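Local structure of aldehyde dehydrogenase family protein (Pseudomonas syringae pv. tomato, 6X9L) at residues Thr73-Glu76 and Val77-Gln80; Asn302-Ala305 and Glu306-Leu310; Gln426-Glu429 and Leu430-Val434. The protein oxidises long-chain aliphatic aldehydes such as octanal, probably to the corresponding carboxylic acids, with NAD+ as the electron acceptor. The protein carries 1 engineered substitution. One frame throughout, in Å; residues are numbered along the deposited sequence.

Contact 1 (Thr73-Glu76 and Val77-Gln80); sequences TSPE and VRAQ
Ser74 and Val77 form a hydroxyl N-cap at the start of helix 75-91, on the protein surface, with Thr73 and Arg78 closing round the same first turn. Ser74 OG, set between its own backbone N and carbonyl carbon (chi1 68°), faces back into the turn and accepts from Val77 N at 3.1 Å, supplying an acceptor to an amide of the first turn; the same N reaches Ser74 O only weakly. That carbonyl serves the next amide: Arg78 N to Ser74 O is 2.9 Å and nearly straight. Pro75 O continues the ladder, accepting from Ala79 N at 2.8 Å. The methyl Thr73 CG2 meets Val77 CG1, the two side chains crossing at about a right angle, while Thr73 OG1 is engaged by Gly69 O at the end of the preceding helix. Arg78 runs back past the cap, bent at chi3 (-62°), and its NH1 lies 2.8 Å from Thr73 O in a weak, angled bond. Pro75 N sits 4.2 Å above one face of the guanidinium, offset toward the rim. The buried arginine also gives NH2 to Ala174 O, at the end of helix 161-174. The turn is tied to that helix and to the end of helix 53-71, while Pro75 and Ala79 pack on Leu130, and Pro75 and Arg78 on Phe135, in the loop between helix 117-129 and strand 136-138.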
loop_
_atom_site.group_PDB
_atom_site.type_symbol
_atom_site.label_atom_id
_atom_site.label_comp_id
_atom_site.label_asym_id
_atom_site.label_seq_id
_atom_site.Cartn_x
_atom_site.Cartn_y
_atom_site.Cartn_z
ATOM N N THR A 73 9.023 -23.749 -5.503
ATOM C CA THR A 73 8.277 -24.662 -6.358
ATOM C C THR A 73 7.809 -23.922 -7.608
ATOM O O THR A 73 7.379 -22.766 -7.544
ATOM C CB THR A 73 7.092 -25.269 -5.604
ATOM O OG1 THR A 73 7.563 -25.983 -4.450
ATOM C CG2 THR A 73 6.284 -26.198 -6.504
ATOM N N SER A 74 7.910 -24.595 -8.746
ATOM C CA SER A 74 7.655 -23.953 -10.024
ATOM C C SER A 74 6.207 -23.476 -10.116
ATOM O O SER A 74 5.289 -24.136 -9.618
ATOM C CB SER A 74 7.928 -24.926 -11.153
ATOM O OG SER A 74 6.939 -25.935 -11.100
ATOM N N PRO A 75 5.971 -22.342 -10.774
ATOM C CA PRO A 75 4.583 -21.915 -11.001
ATOM C C PRO A 75 3.692 -23.023 -11.530
ATOM O O PRO A 75 2.575 -23.197 -11.029
ATOM C CB PRO A 75 4.747 -20.763 -11.999
ATOM C CG PRO A 75 6.064 -20.180 -11.659
ATOM C CD PRO A 75 6.941 -21.325 -11.210
ATOM N N GLU A 76 4.151 -23.787 -12.525
ATOM C CA GLU A 76 3.325 -24.872 -13.051
ATOM C C GLU A 76 2.901 -25.818 -11.938
ATOM O O GLU A 76 1.735 -26.219 -11.865
ATOM C CB GLU A 76 4.068 -25.639 -14.155
ATOM C CG GLU A 76 5.131 -24.833 -14.895
ATOM C CD GLU A 76 4.610 -23.524 -15.494
ATOM O OE1 GLU A 76 3.427 -23.176 -15.275
ATOM O OE2 GLU A 76 5.385 -22.830 -16.187
ATOM N N VAL A 77 3.829 -26.164 -11.044
ATOM C CA VAL A 77 3.520 -27.151 -10.018
ATOM C C VAL A 77 2.628 -26.546 -8.937
ATOM O O VAL A 77 1.669 -27.181 -8.478
ATOM C CB VAL A 77 4.819 -27.741 -9.442
ATOM C CG1 VAL A 77 4.528 -28.427 -8.142
ATOM C CG2 VAL A 77 5.433 -28.727 -10.437
ATOM N N ARG A 78 2.910 -25.313 -8.514
ATOM C CA ARG A 78 1.969 -24.640 -7.618
ATOM C C ARG A 78 0.566 -24.622 -8.219
ATOM O O ARG A 78 -0.411 -24.946 -7.536
ATOM C CB ARG A 78 2.444 -23.218 -7.307
ATOM C CG ARG A 78 3.866 -23.149 -6.764
ATOM C CD ARG A 78 4.070 -21.921 -5.864
ATOM N NE ARG A 78 3.871 -20.659 -6.572
ATOM C CZ ARG A 78 4.853 -19.938 -7.115
ATOM N NH1 ARG A 78 6.111 -20.359 -7.017
ATOM N NH2 ARG A 78 4.582 -18.796 -7.746
ATOM N N ALA A 79 0.455 -24.292 -9.511
ATOM C CA ALA A 79 -0.851 -24.272 -10.171
ATOM C C ALA A 79 -1.549 -25.625 -10.098
ATOM O O ALA A 79 -2.787 -25.685 -10.085
ATOM C CB ALA A 79 -0.717 -23.839 -11.629
ATOM N N GLN A 80 -0.787 -26.718 -10.054
ATOM C CA GLN A 80 -1.411 -28.037 -9.953
ATOM C C GLN A 80 -2.073 -28.244 -8.590
ATOM O O GLN A 80 -3.186 -28.784 -8.501
ATOM C CB GLN A 80 -0.373 -29.124 -10.249
ATOM C CG GLN A 80 -0.051 -29.214 -11.734
ATOM C CD GLN A 80 1.124 -30.122 -12.072
ATOM O OE1 GLN A 80 1.891 -30.533 -11.198
ATOM N NE2 GLN A 80 1.274 -30.437 -13.362
#

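Contact 2 (Asn302-Ala305 and Glu306-Leu310); sequences NRLA and EVEAL
At the edge of the Arg303 guanidinium, near its plane, the model puts Glu306 OE2, too close to NH1 to be trusted in detail, and water 1 also lies at an edge, in the plane. The two side chains run side by side in the same direction, yet their flat groups are turned 59° against each other. As a whole they pair in a salt bridge one turn apart. Glu306 reaches the pairing extended beyond CG, which lies anti to the backbone N (chi1 -170°), while Arg303 folds toward it at chi2 and chi3. Water 1 donates to Asn302 O at 3.3 Å and probably to Glu306 OE2 as well, bridging Asn302 and Glu306 along the chain. A second carboxylate, that of Glu308, stands beside the isobutyl group of Leu304, with Glu308 OE2 3.8 Å from Leu304 CG. Its charge is met by Lys355, in a salt bridge, and by the hydroxyl of Ser379. Beneath these side chains, Glu308 N binds Leu304 O at 2.8 Å and Ala309 N binds Ala305 O at 3.2 Å. Leu304 and Val307 lie on Val299 and Leu399 of strands 296-300 and 396-402, and Val307 and Leu310 on Val276 of helix 272-284. This is the N-terminal end of an amphipathic helix packed on parallel strands of a mixed sheet, the alpha/beta layering of the aldehyde dehydrogenase catalytic domain.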
loop_
_atom_site.group_PDB
_atom_site.type_symbol
_atom_site.label_atom_id
_atom_site.label_comp_id
_atom_site.label_asym_id
_atom_site.label_seq_id
_atom_site.Cartn_x
_atom_site.Cartn_y
_atom_site.Cartn_z
ATOM N N ASN A 302 -39.070 13.721 -9.036
ATOM C CA ASN A 302 -40.383 13.520 -9.629
ATOM C C ASN A 302 -40.681 12.044 -9.864
ATOM O O ASN A 302 -41.741 11.698 -10.397
ATOM C CB ASN A 302 -40.482 14.278 -10.946
ATOM C CG ASN A 302 -39.552 13.729 -11.996
ATOM O OD1 ASN A 302 -38.529 13.107 -11.685
ATOM N ND2 ASN A 302 -39.897 13.952 -13.258
ATOM N N ARG A 303 -39.755 11.161 -9.506
ATOM C CA ARG A 303 -39.984 9.730 -9.644
ATOM C C ARG A 303 -39.990 9.008 -8.301
ATOM O O ARG A 303 -40.209 7.796 -8.265
ATOM C CB ARG A 303 -38.932 9.107 -10.578
ATOM C CG ARG A 303 -39.002 9.612 -12.027
ATOM C CD ARG A 303 -40.243 9.078 -12.769
ATOM N NE ARG A 303 -39.882 8.251 -13.920
ATOM C CZ ARG A 303 -40.524 7.142 -14.263
ATOM N NH1 ARG A 303 -41.549 6.726 -13.537
ATOM N NH2 ARG A 303 -40.142 6.439 -15.320
ATOM N N LEU A 304 -39.800 9.731 -7.195
ATOM C CA LEU A 304 -39.616 9.085 -5.897
ATOM C C LEU A 304 -40.839 8.263 -5.490
ATOM O O LEU A 304 -40.707 7.113 -5.058
ATOM C CB LEU A 304 -39.282 10.137 -4.836
ATOM C CG LEU A 304 -38.867 9.706 -3.423
ATOM C CD1 LEU A 304 -37.543 8.940 -3.404
ATOM C CD2 LEU A 304 -38.792 10.926 -2.510
ATOM N N ALA A 305 -42.041 8.836 -5.604
ATOM C CA ALA A 305 -43.230 8.104 -5.166
ATOM C C ALA A 305 -43.407 6.800 -5.935
ATOM O O ALA A 305 -43.873 5.803 -5.371
ATOM C CB ALA A 305 -44.483 8.974 -5.302
ATOM N N GLU A 306 -43.036 6.781 -7.214
ATOM C CA GLU A 306 -43.115 5.538 -7.972
ATOM C C GLU A 306 -42.103 4.510 -7.465
ATOM O O GLU A 306 -42.440 3.331 -7.292
ATOM C CB GLU A 306 -42.907 5.812 -9.458
ATOM C CG GLU A 306 -43.225 4.614 -10.326
ATOM C CD GLU A 306 -43.002 4.864 -11.807
ATOM O OE1 GLU A 306 -42.535 3.920 -12.481
ATOM O OE2 GLU A 306 -43.296 5.984 -12.300
ATOM N N VAL A 307 -40.856 4.931 -7.222
ATOM C CA VAL A 307 -39.844 3.969 -6.782
ATOM C C VAL A 307 -40.131 3.512 -5.357
ATOM O O VAL A 307 -39.910 2.343 -5.018
ATOM C CB VAL A 307 -38.409 4.533 -6.929
ATOM C CG1 VAL A 307 -38.373 5.765 -7.835
ATOM C CG2 VAL A 307 -37.784 4.818 -5.586
ATOM N N GLU A 308 -40.637 4.411 -4.504
ATOM C CA GLU A 308 -41.085 3.996 -3.177
ATOM C C GLU A 308 -42.050 2.820 -3.278
ATOM O O GLU A 308 -41.805 1.748 -2.711
ATOM C CB GLU A 308 -41.740 5.162 -2.437
ATOM C CG GLU A 308 -40.774 6.138 -1.800
ATOM C CD GLU A 308 -41.502 7.292 -1.125
ATOM O OE1 GLU A 308 -42.755 7.305 -1.162
ATOM O OE2 GLU A 308 -40.836 8.180 -0.554
ATOM N N ALA A 309 -43.148 2.999 -4.027
ATOM C CA ALA A 309 -44.116 1.919 -4.212
ATOM C C ALA A 309 -43.451 0.653 -4.741
ATOM O O ALA A 309 -43.744 -0.457 -4.278
ATOM C CB ALA A 309 -45.221 2.372 -5.160
ATOM N N LEU A 310 -42.559 0.801 -5.721
ATOM C CA LEU A 310 -41.903 -0.361 -6.304
ATOM C C LEU A 310 -40.988 -1.051 -5.305
ATOM O O LEU A 310 -40.795 -2.269 -5.382
ATOM C CB LEU A 310 -41.115 0.066 -7.535
ATOM C CG LEU A 310 -41.992 0.421 -8.725
ATOM C CD1 LEU A 310 -41.306 1.479 -9.596
ATOM C CD2 LEU A 310 -42.269 -0.851 -9.507
HETATM O O HOH W 1 -42.987 8.716 -10.888
#

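Contact 3 (Gln426-Glu429 and Leu430-Val434); sequences QDLE and LARSV
Leu430, whose amide is capped by Asp427, has its carbonyl oxygen gripped by two donors: Val434 N and Ser433 OG each lie 3.0 Å from Leu430 O. The first is the ordinary helical bond. The second is a hydroxyl turned back on its own helix, placed by the chi1 of Ser433 (84°), which holds OG between the backbone N and the carbonyl carbon. At the other end of the turn Asp427 is the N-cap residue. Its CG lies anti to the backbone N (chi1 174°), which brings the carboxylate across the start of the helix, where Asp427 OD1 accepts from Leu430 N at 3.4 Å, a weak but well-directed bond. The other oxygen, Asp427 OD2, rests 3.5 Å from Leu430 CB, the two side chains crossing at about a right angle. A carboxylate here would probably interact favourably with the helix dipole. The ladder then proceeds with Ala431 N to Asp427 O at 3.0 Å and Arg432 N to Leu428 O at 2.9 Å. Leu428 and Arg432, one turn apart, are also joined by their side chains: the methyl Leu428 CD2 covers one face of the Arg432 guanidinium near its rim, and the arginine, extended from CG to NE, passes over the leucine. This pair looks to the second subunit, where Phe485 of that chain packs on Leu428 and makes a cation-pi contact with Arg432. Before the cap, both carboxylate oxygens of Asp269 accept backbone amides, those of Gln426 and Asp427, while Leu430 and Val434 pack on Leu267. The short helix 428-435 is the connection of a beta-alpha-beta unit, running from strand 422-424 to the adjacent parallel strand 442-445, the outermost of the sheet within this chain.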
loop_
_atom_site.group_PDB
_atom_site.type_symbol
_atom_site.label_atom_id
_atom_site.label_comp_id
_atom_site.label_asym_id
_atom_site.label_seq_id
_atom_site.Cartn_x
_atom_site.Cartn_y
_atom_site.Cartn_z
ATOM N N GLN A 426 -30.747 3.953 -19.657
ATOM C CA GLN A 426 -30.974 3.408 -20.987
ATOM C C GLN A 426 -29.868 3.832 -21.952
ATOM O O GLN A 426 -29.321 3.000 -22.680
ATOM C CB GLN A 426 -32.354 3.829 -21.505
ATOM C CG GLN A 426 -33.135 2.686 -22.161
ATOM C CD GLN A 426 -34.480 2.404 -21.488
ATOM O OE1 GLN A 426 -35.175 3.320 -21.042
ATOM N NE2 GLN A 426 -34.846 1.128 -21.415
ATOM N N ASP A 427 -29.523 5.117 -21.978
ATOM C CA ASP A 427 -28.408 5.570 -22.808
ATOM C C ASP A 427 -27.095 5.090 -22.196
ATOM O O ASP A 427 -26.686 5.578 -21.136
ATOM C CB ASP A 427 -28.419 7.088 -22.947
ATOM C CG ASP A 427 -27.198 7.606 -23.684
ATOM O OD1 ASP A 427 -26.394 6.772 -24.147
ATOM O OD2 ASP A 427 -27.026 8.838 -23.809
ATOM N N LEU A 428 -26.419 4.154 -22.883
ATOM C CA LEU A 428 -25.196 3.547 -22.353
ATOM C C LEU A 428 -24.041 4.544 -22.321
ATOM O O LEU A 428 -23.225 4.522 -21.395
ATOM C CB LEU A 428 -24.808 2.313 -23.178
ATOM C CG LEU A 428 -23.553 1.496 -22.802
ATOM C CD1 LEU A 428 -23.751 0.724 -21.509
ATOM C CD2 LEU A 428 -23.151 0.536 -23.907
ATOM N N GLU A 429 -23.942 5.409 -23.329
ATOM C CA GLU A 429 -22.920 6.450 -23.309
ATOM C C GLU A 429 -23.043 7.295 -22.046
ATOM O O GLU A 429 -22.081 7.435 -21.283
ATOM C CB GLU A 429 -23.024 7.310 -24.575
ATOM C CG GLU A 429 -22.332 8.647 -24.486
ATOM C CD GLU A 429 -22.360 9.413 -25.793
ATOM O OE1 GLU A 429 -23.458 9.814 -26.247
ATOM O OE2 GLU A 429 -21.277 9.623 -26.374
ATOM N N LEU A 430 -24.235 7.829 -21.783
ATOM C CA LEU A 430 -24.425 8.642 -20.591
ATOM C C LEU A 430 -24.085 7.857 -19.332
ATOM O O LEU A 430 -23.386 8.363 -18.447
ATOM C CB LEU A 430 -25.859 9.164 -20.529
ATOM C CG LEU A 430 -26.214 9.797 -19.180
ATOM C CD1 LEU A 430 -25.597 11.183 -19.002
ATOM C CD2 LEU A 430 -27.712 9.840 -19.022
ATOM N N ALA A 431 -24.553 6.608 -19.246
ATOM C CA ALA A 431 -24.316 5.800 -18.050
ATOM C C ALA A 431 -22.820 5.569 -17.809
ATOM O O ALA A 431 -22.359 5.587 -16.663
ATOM C CB ALA A 431 -25.064 4.474 -18.168
ATOM N N ARG A 432 -22.047 5.365 -18.877
ATOM C CA ARG A 432 -20.598 5.239 -18.733
ATOM C C ARG A 432 -19.980 6.518 -18.179
ATOM O O ARG A 432 -19.184 6.477 -17.232
ATOM C CB ARG A 432 -19.956 4.895 -20.074
ATOM C CG ARG A 432 -20.144 3.482 -20.490
ATOM C CD ARG A 432 -20.069 3.362 -21.993
ATOM N NE ARG A 432 -19.707 2.011 -22.400
ATOM C CZ ARG A 432 -20.002 1.480 -23.580
ATOM N NH1 ARG A 432 -20.687 2.181 -24.475
ATOM N NH2 ARG A 432 -19.614 0.242 -23.859
ATOM N N SER A 433 -20.302 7.666 -18.781
ATOM C CA SER A 433 -19.709 8.911 -18.309
ATOM C C SER A 433 -20.032 9.157 -16.829
ATOM O O SER A 433 -19.185 9.664 -16.084
ATOM C CB SER A 433 -20.164 10.080 -19.188
ATOM O OG SER A 433 -21.427 10.576 -18.781
ATOM N N VAL A 434 -21.233 8.787 -16.375
ATOM C CA VAL A 434 -21.545 8.919 -14.954
ATOM C C VAL A 434 -20.682 7.963 -14.124
ATOM O O VAL A 434 -20.133 8.345 -13.076
ATOM C CB VAL A 434 -23.049 8.686 -14.700
ATOM C CG1 VAL A 434 -23.404 9.070 -13.260
ATOM C CG2 VAL A 434 -23.903 9.465 -15.698
#

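Overall arrangement
All three contacts lie at the N-terminal ends of helices, met along the chain in the order 1, 2, 3, and none lies at the NAD or octanal site. Contact 1, on helix 75-91, lies away from the seven-stranded sheet; its centre is 55 Å from that of contact 2, on the opposite side of the chain's centre, and 43 Å from that of contact 3. Contacts 2 and 3 are closer, with centres 22 Å apart and nearest atoms about 8 Å apart, and do not touch. Their helices, 304-316 and 428-435, follow strands 296-300 and 422-424 of that sheet and so belong to one alpha/beta unit, with contact 3 alone meeting the second subunit of the dimer.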